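Long-range contacts in suppressor of fused homolog (Drosophila melanogaster, PDB 6LPH), which probably binds and sequesters transcription factors of the Hedgehog pathway, here as the N-terminal part of the protein in complex with a peptide of the kinase Fused: residues Q27-Q32 with S56-P61; R66-H71 with G227-T232; P70-I75 with F106-T111; A176-L181 with F193-G198. All blocks are in the same frame, centred on the assembly; numbering follows the deposited sequence.

Contact 1: Q27-Q32 with S56-P61; sequences QVYPNQ and SMYNYP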
loop_
_atom_site.group_PDB
_atom_site.type_symbol
_atom_site.label_atom_id
_atom_site.label_comp_id
_atom_site.label_asym_id
_atom_site.label_seq_id
_atom_site.Cartn_x
_atom_site.Cartn_y
_atom_site.Cartn_z
ATOM N N GLN A 27 -3.063 -14.686 10.450
ATOM C CA GLN A 27 -3.167 -14.445 11.890
ATOM C C GLN A 27 -3.828 -13.106 12.148
ATOM O O GLN A 27 -4.540 -12.921 13.141
ATOM C CB GLN A 27 -1.775 -14.387 12.507
ATOM C CG GLN A 27 -1.003 -15.690 12.427
ATOM C CD GLN A 27 -1.341 -16.658 13.537
ATOM O OE1 GLN A 27 -0.444 -17.140 14.224
ATOM N NE2 GLN A 27 -2.614 -16.956 13.721
ATOM N N VAL A 28 -3.559 -12.162 11.259
ATOM C CA VAL A 28 -4.064 -10.818 11.410
ATOM C C VAL A 28 -5.518 -10.767 10.896
ATOM O O VAL A 28 -6.359 -10.050 11.430
ATOM C CB VAL A 28 -3.135 -9.812 10.670
ATOM C CG1 VAL A 28 -3.768 -8.413 10.560
ATOM C CG2 VAL A 28 -1.813 -9.695 11.398
ATOM N N TYR A 29 -5.821 -11.560 9.881
ATOM C CA TYR A 29 -7.162 -11.560 9.279
ATOM C C TYR A 29 -7.713 -12.976 9.274
ATOM O O TYR A 29 -7.914 -13.547 8.195
ATOM C CB TYR A 29 -7.087 -11.053 7.831
ATOM C CG TYR A 29 -6.949 -9.540 7.673
ATOM C CD1 TYR A 29 -5.725 -8.963 7.259
ATOM C CD2 TYR A 29 -8.036 -8.697 7.900
ATOM C CE1 TYR A 29 -5.608 -7.597 7.108
ATOM C CE2 TYR A 29 -7.928 -7.322 7.761
ATOM C CZ TYR A 29 -6.708 -6.779 7.358
ATOM O OH TYR A 29 -6.573 -5.417 7.203
ATOM N N PRO A 30 -7.950 -13.564 10.471
ATOM C CA PRO A 30 -8.431 -14.957 10.525
ATOM C C PRO A 30 -9.795 -15.137 9.845
ATOM O O PRO A 30 -10.086 -16.212 9.309
ATOM C CB PRO A 30 -8.544 -15.238 12.029
ATOM C CG PRO A 30 -8.616 -13.891 12.685
ATOM C CD PRO A 30 -7.816 -12.969 11.815
ATOM N N ASN A 31 -10.602 -14.085 9.812
ATOM C CA ASN A 31 -11.932 -14.184 9.170
ATOM C C ASN A 31 -11.997 -13.797 7.700
ATOM O O ASN A 31 -13.085 -13.721 7.120
ATOM C CB ASN A 31 -12.967 -13.440 9.999
ATOM C CG ASN A 31 -12.965 -13.904 11.425
ATOM O OD1 ASN A 31 -13.065 -15.099 11.681
ATOM N ND2 ASN A 31 -12.787 -12.984 12.357
ATOM N N GLN A 32 -10.830 -13.564 7.103
ATOM C CA GLN A 32 -10.696 -13.403 5.658
ATOM C C GLN A 32 -9.622 -14.345 5.116
ATOM O O GLN A 32 -8.549 -13.891 4.687
ATOM C CB GLN A 32 -10.397 -11.929 5.293
ATOM C CG GLN A 32 -11.597 -11.024 5.494
ATOM C CD GLN A 32 -11.311 -9.553 5.242
ATOM O OE1 GLN A 32 -11.178 -9.143 4.105
ATOM N NE2 GLN A 32 -11.225 -8.753 6.312
ATOM N N SER A 56 -2.604 -8.497 -2.236
ATOM C CA SER A 56 -3.816 -8.888 -1.521
ATOM C C SER A 56 -4.626 -7.659 -1.135
ATOM O O SER A 56 -4.070 -6.612 -0.829
ATOM C CB SER A 56 -3.476 -9.641 -0.236
ATOM O OG SER A 56 -3.053 -10.954 -0.542
ATOM N N MET A 57 -5.942 -7.817 -1.080
ATOM C CA MET A 57 -6.830 -6.700 -0.693
ATOM C C MET A 57 -7.744 -7.181 0.414
ATOM O O MET A 57 -8.408 -8.214 0.252
ATOM C CB MET A 57 -7.653 -6.262 -1.912
ATOM C CG MET A 57 -6.782 -5.984 -3.143
ATOM S SD MET A 57 -7.749 -5.177 -4.462
ATOM C CE MET A 57 -8.630 -6.600 -5.091
ATOM N N TYR A 58 -7.759 -6.476 1.549
ATOM C CA TYR A 58 -8.619 -6.865 2.658
ATOM C C TYR A 58 -9.559 -5.724 3.020
ATOM O O TYR A 58 -9.234 -4.565 2.811
ATOM C CB TYR A 58 -7.769 -7.193 3.902
ATOM C CG TYR A 58 -6.991 -8.480 3.821
ATOM C CD1 TYR A 58 -5.655 -8.498 3.355
ATOM C CD2 TYR A 58 -7.578 -9.687 4.208
ATOM C CE1 TYR A 58 -4.938 -9.686 3.276
ATOM C CE2 TYR A 58 -6.855 -10.882 4.169
ATOM C CZ TYR A 58 -5.548 -10.881 3.708
ATOM O OH TYR A 58 -4.860 -12.075 3.647
ATOM N N ASN A 59 -10.715 -6.077 3.577
ATOM C CA ASN A 59 -11.580 -5.103 4.226
ATOM C C ASN A 59 -11.219 -5.020 5.680
ATOM O O ASN A 59 -11.091 -6.058 6.344
ATOM C CB ASN A 59 -13.057 -5.525 4.142
ATOM C CG ASN A 59 -13.985 -4.487 4.761
ATOM O OD1 ASN A 59 -14.096 -3.389 4.250
ATOM N ND2 ASN A 59 -14.631 -4.826 5.865
ATOM N N TYR A 60 -11.061 -3.803 6.187
ATOM C CA TYR A 60 -10.897 -3.616 7.629
ATOM C C TYR A 60 -12.091 -2.813 8.172
ATOM O O TYR A 60 -12.244 -1.646 7.816
ATOM C CB TYR A 60 -9.560 -2.928 7.993
ATOM C CG TYR A 60 -9.350 -2.991 9.491
ATOM C CD1 TYR A 60 -9.631 -1.889 10.307
ATOM C CD2 TYR A 60 -8.921 -4.198 10.108
ATOM C CE1 TYR A 60 -9.485 -1.984 11.716
ATOM C CE2 TYR A 60 -8.785 -4.294 11.492
ATOM C CZ TYR A 60 -9.068 -3.192 12.290
ATOM O OH TYR A 60 -8.926 -3.290 13.670
ATOM N N PRO A 61 -12.935 -3.431 9.036
ATOM C CA PRO A 61 -14.137 -2.744 9.511
ATOM C C PRO A 61 -13.875 -1.470 10.319
ATOM O O PRO A 61 -14.752 -0.595 10.384
ATOM C CB PRO A 61 -14.828 -3.817 10.405
ATOM C CG PRO A 61 -14.329 -5.128 9.884
ATOM C CD PRO A 61 -12.881 -4.830 9.520
HETATM O O HOH W 1 -5.911 -14.009 5.066
#

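Contact 2: R66-H71 with G227-T232; sequences RNVPPH and GDWLVT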
loop_
_atom_site.group_PDB
_atom_site.type_symbol
_atom_site.label_atom_id
_atom_site.label_comp_id
_atom_site.label_asym_id
_atom_site.label_seq_id
_atom_site.Cartn_x
_atom_site.Cartn_y
_atom_site.Cartn_z
ATOM N N ARG A 66 -9.238 3.279 18.589
ATOM C CA ARG A 66 -7.999 3.710 17.945
ATOM C C ARG A 66 -8.219 4.638 16.782
ATOM O O ARG A 66 -7.287 4.858 16.010
ATOM C CB ARG A 66 -7.209 2.516 17.437
ATOM C CG ARG A 66 -6.925 1.483 18.487
ATOM C CD ARG A 66 -5.945 0.463 17.944
ATOM N NE ARG A 66 -5.653 -0.517 18.983
ATOM C CZ ARG A 66 -4.753 -0.352 19.952
ATOM N NH1 ARG A 66 -4.023 0.754 20.032
ATOM N NH2 ARG A 66 -4.577 -1.306 20.851
ATOM N N ASN A 67 -9.438 5.165 16.629
ATOM C CA ASN A 67 -9.731 6.108 15.548
ATOM C C ASN A 67 -9.347 5.517 14.206
ATOM O O ASN A 67 -8.721 6.195 13.383
ATOM C CB ASN A 67 -8.958 7.429 15.722
ATOM C CG ASN A 67 -9.540 8.329 16.790
ATOM O OD1 ASN A 67 -10.736 8.316 17.066
ATOM N ND2 ASN A 67 -8.688 9.148 17.376
ATOM N N VAL A 68 -9.702 4.254 13.986
ATOM C CA VAL A 68 -9.496 3.623 12.689
ATOM C C VAL A 68 -10.833 3.525 11.954
ATOM O O VAL A 68 -11.748 2.841 12.423
ATOM C CB VAL A 68 -8.845 2.238 12.822
ATOM C CG1 VAL A 68 -8.484 1.690 11.437
ATOM C CG2 VAL A 68 -7.608 2.325 13.713
ATOM N N PRO A 69 -10.967 4.234 10.815
ATOM C CA PRO A 69 -12.210 4.187 10.066
ATOM C C PRO A 69 -12.228 2.898 9.218
ATOM O O PRO A 69 -11.182 2.236 9.051
ATOM C CB PRO A 69 -12.077 5.414 9.143
ATOM C CG PRO A 69 -10.615 5.375 8.772
ATOM C CD PRO A 69 -9.929 5.001 10.084
ATOM N N PRO A 70 -13.402 2.529 8.697
ATOM C CA PRO A 70 -13.428 1.395 7.765
ATOM C C PRO A 70 -12.611 1.727 6.536
ATOM O O PRO A 70 -12.645 2.881 6.055
ATOM C CB PRO A 70 -14.903 1.251 7.375
ATOM C CG PRO A 70 -15.640 2.341 8.072
ATOM C CD PRO A 70 -14.733 3.131 8.943
ATOM N N HIS A 71 -11.872 0.737 6.037
ATOM C CA HIS A 71 -10.987 0.987 4.917
ATOM C C HIS A 71 -10.602 -0.287 4.210
ATOM O O HIS A 71 -10.898 -1.405 4.679
ATOM C CB HIS A 71 -9.763 1.777 5.376
ATOM C CG HIS A 71 -8.840 1.023 6.331
ATOM N ND1 HIS A 71 -9.001 1.039 7.684
ATOM C CD2 HIS A 71 -7.682 0.300 6.088
ATOM C CE1 HIS A 71 -8.015 0.329 8.265
ATOM N NE2 HIS A 71 -7.216 -0.142 7.286
ATOM N N GLY A 227 -6.201 9.113 11.502
ATOM C CA GLY A 227 -6.271 8.395 12.777
ATOM C C GLY A 227 -5.005 7.607 13.111
ATOM O O GLY A 227 -3.961 7.730 12.425
ATOM N N ASP A 228 -5.101 6.778 14.152
ATOM C CA ASP A 228 -3.953 6.002 14.646
ATOM C C ASP A 228 -3.215 5.220 13.566
ATOM O O ASP A 228 -1.977 5.106 13.600
ATOM C CB ASP A 228 -4.475 4.960 15.619
ATOM C CG ASP A 228 -3.828 5.027 16.935
ATOM O OD1 ASP A 228 -2.568 5.005 16.968
ATOM O OD2 ASP A 228 -4.589 5.090 17.952
ATOM N N TRP A 229 -3.967 4.659 12.614
ATOM C CA TRP A 229 -3.363 3.773 11.614
ATOM C C TRP A 229 -3.077 4.403 10.290
ATOM O O TRP A 229 -2.805 3.685 9.320
ATOM C CB TRP A 229 -4.237 2.552 11.389
ATOM C CG TRP A 229 -4.204 1.549 12.506
ATOM C CD1 TRP A 229 -3.688 1.700 13.798
ATOM C CD2 TRP A 229 -4.779 0.207 12.473
ATOM N NE1 TRP A 229 -3.890 0.565 14.534
ATOM C CE2 TRP A 229 -4.538 -0.374 13.802
ATOM C CE3 TRP A 229 -5.452 -0.546 11.509
ATOM C CZ2 TRP A 229 -4.955 -1.667 14.125
ATOM C CZ3 TRP A 229 -5.860 -1.854 11.845
ATOM C CH2 TRP A 229 -5.621 -2.389 13.121
ATOM N N LEU A 230 -3.130 5.738 10.241
ATOM C CA LEU A 230 -2.698 6.514 9.065
ATOM C C LEU A 230 -3.405 6.057 7.782
ATOM O O LEU A 230 -2.781 5.727 6.785
ATOM C CB LEU A 230 -1.163 6.485 8.928
ATOM C CG LEU A 230 -0.404 7.234 10.041
ATOM C CD1 LEU A 230 1.093 6.918 10.044
ATOM C CD2 LEU A 230 -0.649 8.741 9.978
ATOM N N VAL A 231 -4.729 6.026 7.832
ATOM C CA VAL A 231 -5.515 5.686 6.673
ATOM C C VAL A 231 -5.498 6.881 5.722
ATOM O O VAL A 231 -5.687 8.030 6.140
ATOM C CB VAL A 231 -6.960 5.331 7.085
ATOM C CG1 VAL A 231 -7.883 5.200 5.860
ATOM C CG2 VAL A 231 -6.954 4.052 7.929
ATOM N N THR A 232 -5.270 6.605 4.449
ATOM C CA THR A 232 -5.339 7.665 3.423
ATOM C C THR A 232 -6.762 7.886 2.898
ATOM O O THR A 232 -7.395 6.936 2.425
ATOM C CB THR A 232 -4.443 7.298 2.234
ATOM O OG1 THR A 232 -3.102 7.141 2.698
ATOM C CG2 THR A 232 -4.506 8.376 1.120
HETATM O O HOH W 2 -6.624 5.165 11.699
#

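Contact 3: P70-I75 with F106-T111; sequences PHWHYI and FRLAKT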
loop_
_atom_site.group_PDB
_atom_site.type_symbol
_atom_site.label_atom_id
_atom_site.label_comp_id
_atom_site.label_asym_id
_atom_site.label_seq_id
_atom_site.Cartn_x
_atom_site.Cartn_y
_atom_site.Cartn_z
ATOM N N PRO A 70 -13.402 2.529 8.697
ATOM C CA PRO A 70 -13.428 1.395 7.765
ATOM C C PRO A 70 -12.611 1.727 6.536
ATOM O O PRO A 70 -12.645 2.881 6.055
ATOM C CB PRO A 70 -14.903 1.251 7.375
ATOM C CG PRO A 70 -15.640 2.341 8.072
ATOM C CD PRO A 70 -14.733 3.131 8.943
ATOM N N HIS A 71 -11.872 0.737 6.037
ATOM C CA HIS A 71 -10.987 0.987 4.917
ATOM C C HIS A 71 -10.602 -0.287 4.210
ATOM O O HIS A 71 -10.898 -1.405 4.679
ATOM C CB HIS A 71 -9.763 1.777 5.376
ATOM C CG HIS A 71 -8.840 1.023 6.331
ATOM N ND1 HIS A 71 -9.001 1.039 7.684
ATOM C CD2 HIS A 71 -7.682 0.300 6.088
ATOM C CE1 HIS A 71 -8.015 0.329 8.265
ATOM N NE2 HIS A 71 -7.216 -0.142 7.286
ATOM N N TRP A 72 -9.956 -0.104 3.059
ATOM C CA TRP A 72 -9.385 -1.182 2.283
ATOM C C TRP A 72 -7.905 -1.274 2.575
ATOM O O TRP A 72 -7.227 -0.245 2.597
ATOM C CB TRP A 72 -9.569 -0.844 0.824
ATOM C CG TRP A 72 -11.004 -0.612 0.405
ATOM C CD1 TRP A 72 -11.581 0.568 -0.073
ATOM C CD2 TRP A 72 -12.071 -1.593 0.377
ATOM N NE1 TRP A 72 -12.919 0.373 -0.402
ATOM C CE2 TRP A 72 -13.272 -0.897 -0.146
ATOM C CE3 TRP A 72 -12.169 -2.925 0.714
ATOM C CZ2 TRP A 72 -14.480 -1.542 -0.291
ATOM C CZ3 TRP A 72 -13.416 -3.561 0.561
ATOM C CH2 TRP A 72 -14.522 -2.889 0.063
ATOM N N HIS A 73 -7.377 -2.483 2.802
ATOM C CA HIS A 73 -5.942 -2.668 3.181
ATOM C C HIS A 73 -5.263 -3.493 2.087
ATOM O O HIS A 73 -5.711 -4.625 1.776
ATOM C CB HIS A 73 -5.885 -3.367 4.519
ATOM C CG HIS A 73 -4.501 -3.507 5.125
ATOM N ND1 HIS A 73 -4.252 -4.398 6.117
ATOM C CD2 HIS A 73 -3.296 -2.845 4.883
ATOM C CE1 HIS A 73 -2.958 -4.317 6.507
ATOM N NE2 HIS A 73 -2.366 -3.357 5.776
ATOM N N TYR A 74 -4.247 -2.909 1.453
ATOM C CA TYR A 74 -3.539 -3.552 0.348
ATOM C C TYR A 74 -2.163 -4.017 0.806
ATOM O O TYR A 74 -1.489 -3.270 1.508
ATOM C CB TYR A 74 -3.327 -2.535 -0.767
ATOM C CG TYR A 74 -4.668 -2.041 -1.295
ATOM C CD1 TYR A 74 -5.363 -1.024 -0.643
ATOM C CD2 TYR A 74 -5.252 -2.645 -2.399
ATOM C CE1 TYR A 74 -6.616 -0.555 -1.155
ATOM C CE2 TYR A 74 -6.497 -2.173 -2.928
ATOM C CZ TYR A 74 -7.169 -1.144 -2.261
ATOM O OH TYR A 74 -8.397 -0.695 -2.711
ATOM N N ILE A 75 -1.756 -5.230 0.410
ATOM C CA ILE A 75 -0.393 -5.768 0.791
ATOM C C ILE A 75 0.290 -6.375 -0.433
ATOM O O ILE A 75 -0.306 -7.219 -1.109
ATOM C CB ILE A 75 -0.435 -6.782 1.954
ATOM C CG1 ILE A 75 -1.161 -6.198 3.165
ATOM C CG2 ILE A 75 1.011 -7.198 2.368
ATOM C CD1 ILE A 75 -2.601 -6.626 3.262
ATOM N N PHE A 106 -0.950 -0.314 2.034
ATOM C CA PHE A 106 -1.656 0.951 1.820
ATOM C C PHE A 106 -3.039 0.807 2.458
ATOM O O PHE A 106 -3.637 -0.275 2.408
ATOM C CB PHE A 106 -1.726 1.227 0.325
ATOM C CG PHE A 106 -2.457 2.513 -0.064
ATOM C CD1 PHE A 106 -2.023 3.769 0.404
ATOM C CD2 PHE A 106 -3.524 2.467 -0.952
ATOM C CE1 PHE A 106 -2.644 4.952 0.018
ATOM C CE2 PHE A 106 -4.160 3.669 -1.375
ATOM C CZ PHE A 106 -3.728 4.903 -0.871
ATOM N N ARG A 107 -3.486 1.856 3.145
ATOM C CA ARG A 107 -4.826 1.848 3.762
ATOM C C ARG A 107 -5.670 2.931 3.127
ATOM O O ARG A 107 -5.338 4.134 3.175
ATOM C CB ARG A 107 -4.759 2.022 5.262
ATOM C CG ARG A 107 -4.022 0.833 5.940
ATOM C CD ARG A 107 -3.972 0.989 7.441
ATOM N NE ARG A 107 -3.147 -0.066 8.048
ATOM C CZ ARG A 107 -3.596 -1.288 8.359
ATOM N NH1 ARG A 107 -4.900 -1.607 8.161
ATOM N NH2 ARG A 107 -2.773 -2.185 8.921
ATOM N N LEU A 108 -6.763 2.513 2.532
ATOM C CA LEU A 108 -7.565 3.461 1.741
ATOM C C LEU A 108 -8.996 3.629 2.292
ATOM O O LEU A 108 -9.775 2.673 2.324
ATOM C CB LEU A 108 -7.563 3.027 0.285
ATOM C CG LEU A 108 -8.547 3.798 -0.635
ATOM C CD1 LEU A 108 -8.144 5.258 -0.761
ATOM C CD2 LEU A 108 -8.609 3.120 -2.010
ATOM N N ALA A 109 -9.332 4.850 2.719
ATOM C CA ALA A 109 -10.633 5.134 3.329
ATOM C C ALA A 109 -11.754 4.870 2.332
ATOM O O ALA A 109 -11.642 5.196 1.145
ATOM C CB ALA A 109 -10.694 6.582 3.844
ATOM N N LYS A 110 -12.815 4.227 2.812
ATOM C CA LYS A 110 -13.983 4.001 1.991
ATOM C C LYS A 110 -14.620 5.345 1.795
ATOM O O LYS A 110 -14.641 6.169 2.711
ATOM C CB LYS A 110 -14.966 3.022 2.658
ATOM C CG LYS A 110 -14.368 1.625 2.848
ATOM C CD LYS A 110 -15.444 0.603 3.127
ATOM C CE LYS A 110 -14.798 -0.706 3.553
ATOM N NZ LYS A 110 -15.815 -1.709 3.984
ATOM N N THR A 111 -15.128 5.571 0.597
ATOM C CA THR A 111 -15.786 6.825 0.265
ATOM C C THR A 111 -17.200 6.859 0.874
ATOM O O THR A 111 -17.703 5.830 1.333
ATOM C CB THR A 111 -15.888 6.963 -1.257
ATOM O OG1 THR A 111 -16.597 5.833 -1.781
ATOM C CG2 THR A 111 -14.497 7.030 -1.887
HETATM O O HOH W 3 -13.846 5.213 5.658
#

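Contact 4: A176-L181 with F193-G198; sequences AQDPQL and FCQIVG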
loop_
_atom_site.group_PDB
_atom_site.type_symbol
_atom_site.label_atom_id
_atom_site.label_comp_id
_atom_site.label_asym_id
_atom_site.label_seq_id
_atom_site.Cartn_x
_atom_site.Cartn_y
_atom_site.Cartn_z
ATOM N N ALA A 176 5.352 4.852 6.594
ATOM C CA ALA A 176 5.184 4.535 8.011
ATOM C C ALA A 176 5.288 3.035 8.202
ATOM O O ALA A 176 5.204 2.273 7.225
ATOM C CB ALA A 176 3.826 5.048 8.517
ATOM N N GLN A 177 5.501 2.606 9.449
ATOM C CA GLN A 177 5.450 1.189 9.741
ATOM C C GLN A 177 3.969 0.809 9.772
ATOM O O GLN A 177 3.180 1.500 10.397
ATOM C CB GLN A 177 6.090 0.863 11.083
ATOM C CG GLN A 177 6.079 -0.646 11.309
ATOM C CD GLN A 177 6.704 -1.028 12.615
ATOM O OE1 GLN A 177 6.841 -0.210 13.524
ATOM N NE2 GLN A 177 7.090 -2.269 12.721
ATOM N N ASP A 178 3.599 -0.255 9.072
ATOM C CA ASP A 178 2.234 -0.785 9.152
ATOM C C ASP A 178 1.889 -1.173 10.609
ATOM O O ASP A 178 2.533 -2.040 11.178
ATOM C CB ASP A 178 2.048 -1.978 8.177
ATOM C CG ASP A 178 0.597 -2.418 8.075
ATOM O OD1 ASP A 178 0.048 -2.316 6.959
ATOM O OD2 ASP A 178 -0.002 -2.839 9.105
ATOM N N PRO A 179 0.868 -0.528 11.203
ATOM C CA PRO A 179 0.548 -0.710 12.624
ATOM C C PRO A 179 0.109 -2.144 12.980
ATOM O O PRO A 179 0.344 -2.599 14.098
ATOM C CB PRO A 179 -0.610 0.288 12.856
ATOM C CG PRO A 179 -1.241 0.457 11.511
ATOM C CD PRO A 179 -0.122 0.327 10.509
ATOM N N GLN A 180 -0.534 -2.834 12.042
ATOM C CA GLN A 180 -0.996 -4.219 12.239
ATOM C C GLN A 180 0.104 -5.210 11.929
ATOM O O GLN A 180 0.304 -6.197 12.655
ATOM C CB GLN A 180 -2.089 -4.527 11.220
ATOM C CG GLN A 180 -3.420 -4.722 11.809
ATOM C CD GLN A 180 -4.470 -4.877 10.752
ATOM O OE1 GLN A 180 -4.315 -4.400 9.612
ATOM N NE2 GLN A 180 -5.557 -5.551 11.115
ATOM N N LEU A 181 0.785 -4.979 10.812
ATOM C CA LEU A 181 1.679 -6.020 10.281
ATOM C C LEU A 181 3.074 -5.952 10.867
ATOM O O LEU A 181 3.726 -6.980 11.000
ATOM C CB LEU A 181 1.738 -6.002 8.758
ATOM C CG LEU A 181 0.376 -6.140 8.065
ATOM C CD1 LEU A 181 0.563 -6.224 6.563
ATOM C CD2 LEU A 181 -0.378 -7.343 8.603
ATOM N N PHE A 193 6.916 -4.256 6.974
ATOM C CA PHE A 193 5.759 -3.805 6.175
ATOM C C PHE A 193 5.725 -2.282 6.152
ATOM O O PHE A 193 5.452 -1.638 7.175
ATOM C CB PHE A 193 4.461 -4.462 6.666
ATOM C CG PHE A 193 4.433 -5.952 6.397
ATOM C CD1 PHE A 193 4.952 -6.876 7.336
ATOM C CD2 PHE A 193 3.975 -6.429 5.189
ATOM C CE1 PHE A 193 4.973 -8.250 7.061
ATOM C CE2 PHE A 193 4.006 -7.795 4.901
ATOM C CZ PHE A 193 4.496 -8.708 5.829
ATOM N N CYS A 194 6.069 -1.706 4.986
ATOM C CA CYS A 194 6.177 -0.262 4.838
ATOM C C CYS A 194 4.856 0.276 4.312
ATOM O O CYS A 194 4.502 0.077 3.134
ATOM C CB CYS A 194 7.319 0.099 3.881
ATOM S SG CYS A 194 8.910 -0.224 4.666
ATOM N N GLN A 195 4.127 0.963 5.186
ATOM C CA GLN A 195 2.825 1.484 4.796
ATOM C C GLN A 195 2.972 2.857 4.166
ATOM O O GLN A 195 3.489 3.816 4.772
ATOM C CB GLN A 195 1.868 1.556 5.981
ATOM C CG GLN A 195 0.455 1.995 5.592
ATOM C CD GLN A 195 -0.466 2.022 6.781
ATOM O OE1 GLN A 195 -0.650 1.007 7.469
ATOM N NE2 GLN A 195 -1.040 3.184 7.051
ATOM N N ILE A 196 2.483 2.941 2.941
ATOM C CA ILE A 196 2.487 4.177 2.194
ATOM C C ILE A 196 1.313 5.033 2.687
ATOM O O ILE A 196 0.219 4.507 2.946
ATOM C CB ILE A 196 2.472 3.821 0.685
ATOM C CG1 ILE A 196 3.903 3.739 0.145
ATOM C CG2 ILE A 196 1.850 4.880 -0.178
ATOM C CD1 ILE A 196 4.925 3.175 1.070
ATOM N N VAL A 197 1.548 6.339 2.860
ATOM C CA VAL A 197 0.501 7.288 3.337
ATOM C C VAL A 197 0.445 8.475 2.386
ATOM O O VAL A 197 1.445 9.151 2.208
ATOM C CB VAL A 197 0.794 7.797 4.776
ATOM C CG1 VAL A 197 -0.295 8.757 5.298
ATOM C CG2 VAL A 197 0.951 6.637 5.726
ATOM N N GLY A 198 -0.723 8.744 1.796
ATOM C CA GLY A 198 -0.841 9.882 0.885
ATOM C C GLY A 198 -0.861 11.168 1.697
ATOM O O GLY A 198 -1.489 11.230 2.756
#

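Contact 1: Q27-Q32 with S56-P61
Tyr29 lies flat on Tyr58 in an offset stack, the ring centroids 4.1 Å apart and the planes 5° from parallel. The overlap is displaced along the rings: Tyr29 CD1 sits over the centre of the Tyr58 ring, and Tyr58 CB adds a CH-pi contact over the same face of Tyr29, 3.9 Å from its centroid. The torsion of Tyr29 (chi1 -77°) sets CG anti to its carbonyl carbon and sends the ring from the chain towards the strand. Its hydroxyl continues past Tyr58 to hydrogen-bond His73, with Tyr60 CD2 close by. An alanine in place of Tyr29 would probably leave one face of Tyr58 without its stacking partner and His73 without this hydroxyl. Tyr29 and Gln32 belong to the exit of helix 16-28, where a type I turn from Tyr29 to Gln32 brings the chain against strand 54-60 of the mixed sheet. Beside the stack, the Gln32 amide grips the backbone of Asn59 at two points, as a neighbouring strand would. Gln32 OE1 receives Asn59 N on a lone pair at 3.1 Å, and Gln32 NE2 donates to Asn59 O at 2.7 Å, nearly within the amide plane. The turn side is looser: Pro30 and Asn31 are exposed, and a water bridges Gln32 O (2.7 Å) to Tyr58 OH (2.6 Å) near the plane of the Tyr58 ring.

Contact 2: R66-H71 with G227-T232
Asn67 O receives a CA-H...O contact from Gly227 CA at 3.3 Å, the point where the two backbones run closest, with their CA atoms 5.0 Å apart. Two loops meet here: Asn67 and Val68 form a G1 beta bulge facing Asp63, and Gly227 to Leu230 make a type I turn. A water joins them, donating to Asn67 O and accepting from Trp229 N, each at 2.9 Å. Val68 CG2 stands over the five-membered ring of Trp229, 3.8 Å from its centroid and 14° off the normal, while CG1 reaches CE3. An alanine at Trp229 would probably deprive Val68 of this aromatic face and open a gap beside Tyr60, whose ring also meets the indole. Further along, Val231 packs against both Pro69 and His71. Its CG2 approaches Pro69 CD at 3.8 Å and also covers one face of the imidazole. That ring is fixed in rotation at its edge, where His71 ND1 donates almost straight to Pro69 O at 2.8 Å.

Contact 3: P70-I75 with F106-T111
Antiparallel strands 71-77 and 97-109, neighbours inside the mixed sheet, pair here from His71 with Ala109 to Tyr74 with Phe106. Trp72 and Leu108 exchange two backbone bonds, Trp72 N to Leu108 O at 2.9 Å and Leu108 N to Trp72 O at 2.8 Å; Tyr74 and Phe106 form the second hydrogen-bonded pair. On the face bearing the histidines, Arg107 extends from CG to NE (chi2 -179°, chi3 -174°), which carries its guanidinium across to two imidazoles used in different ways. NH1 donates to His71 NE2 at 2.9 Å, in the plane of both groups, whose planes are 78° apart. His73 stacks on a guanidinium face, centres 3.6 Å apart, and has Ile75 CD1 over its other face. Within this central sheet, the Arg107 group is tied to the hairpin of strands 172-186 and 189-199, by a salt bridge to Asp178 and hydrogen bonds to Gln180 and Gln195. Asp178 gives the buried guanidinium a counter-charge and would probably be kept ionised by it. The opposite face carries Trp72, Tyr74, Phe106 and Leu108. Tyr74 and Phe106 lie side by side, CD1 to CD2 at 4.0 Å, and Leu108 CB meets the edge of Tyr74. Beyond the His71-Ala109 pair, extended Lys110 crosses the indole, CE 4.0 Å from the centroid of the Trp72 six-membered ring; NZ makes a cation-pi contact and reaches Gln126 OE1, with Asn59 OD1 doubtfully close.

Contact 4: A176-L181 with F193-G198
Gln195 can be traced across segment 176-181 atom by atom. CB lies 3.6 Å from Ala176 O, the acceptor of Gln195's own backbone N. With CG anti to the backbone N (chi1 -175°) and the chain extended beyond it, CD comes to Pro179 CD, and OE1 presses on that same carbon at 3.2 Å. OE1 also lies 3.4 Å from Asp178 OD1, a non-bonding pair of acceptors, each with hydrogen bonds elsewhere: Thr105 OG1 and His73 NE2 for OD1, Arg107 NE for OE1; NE2 donates to Trp229 O. These residues belong to the beta hairpin of strands 172-186 and 189-199, at a break in its first strand. Regular pairing, with Ala176 N to Gln195 O at 2.8 Å, ends in Asp178 N to Phe193 O at 3.0 Å. Asp178 OD2 then accepts Gln180 N, an Asx turn, and Leu181 N (2.8 Å), extending it to an Asx motif. This curl brings Leu181 over Phe193, where CD1 stands 4.1 Å from the ring centroid and CB meets CG at 3.6 Å.

How the contacts relate
Contacts 3 and 4 are buried, contacts 1 and 2 only partly so, and the chemistry follows that split. Contact 3 pairs two strands inside the sheet by four backbone bonds, contact 4 a hairpin by three before its strand breaks. Contact 1 sets the end of a helix on strand 54-60 by side-chain stacking and an amide, and contact 2 joins two loops by apolar packing and a water. Contacts 2 and 3 share Pro70 and His71, and Thr232 bonds to the backbone of Arg107 and Ala109. Polar side chains tie the rest: Tyr29 to His73 links contacts 1 and 3, Arg107 to Gln195 and Gln180 links 3 and 4, and Gln195 to Trp229 O links 4 and 2.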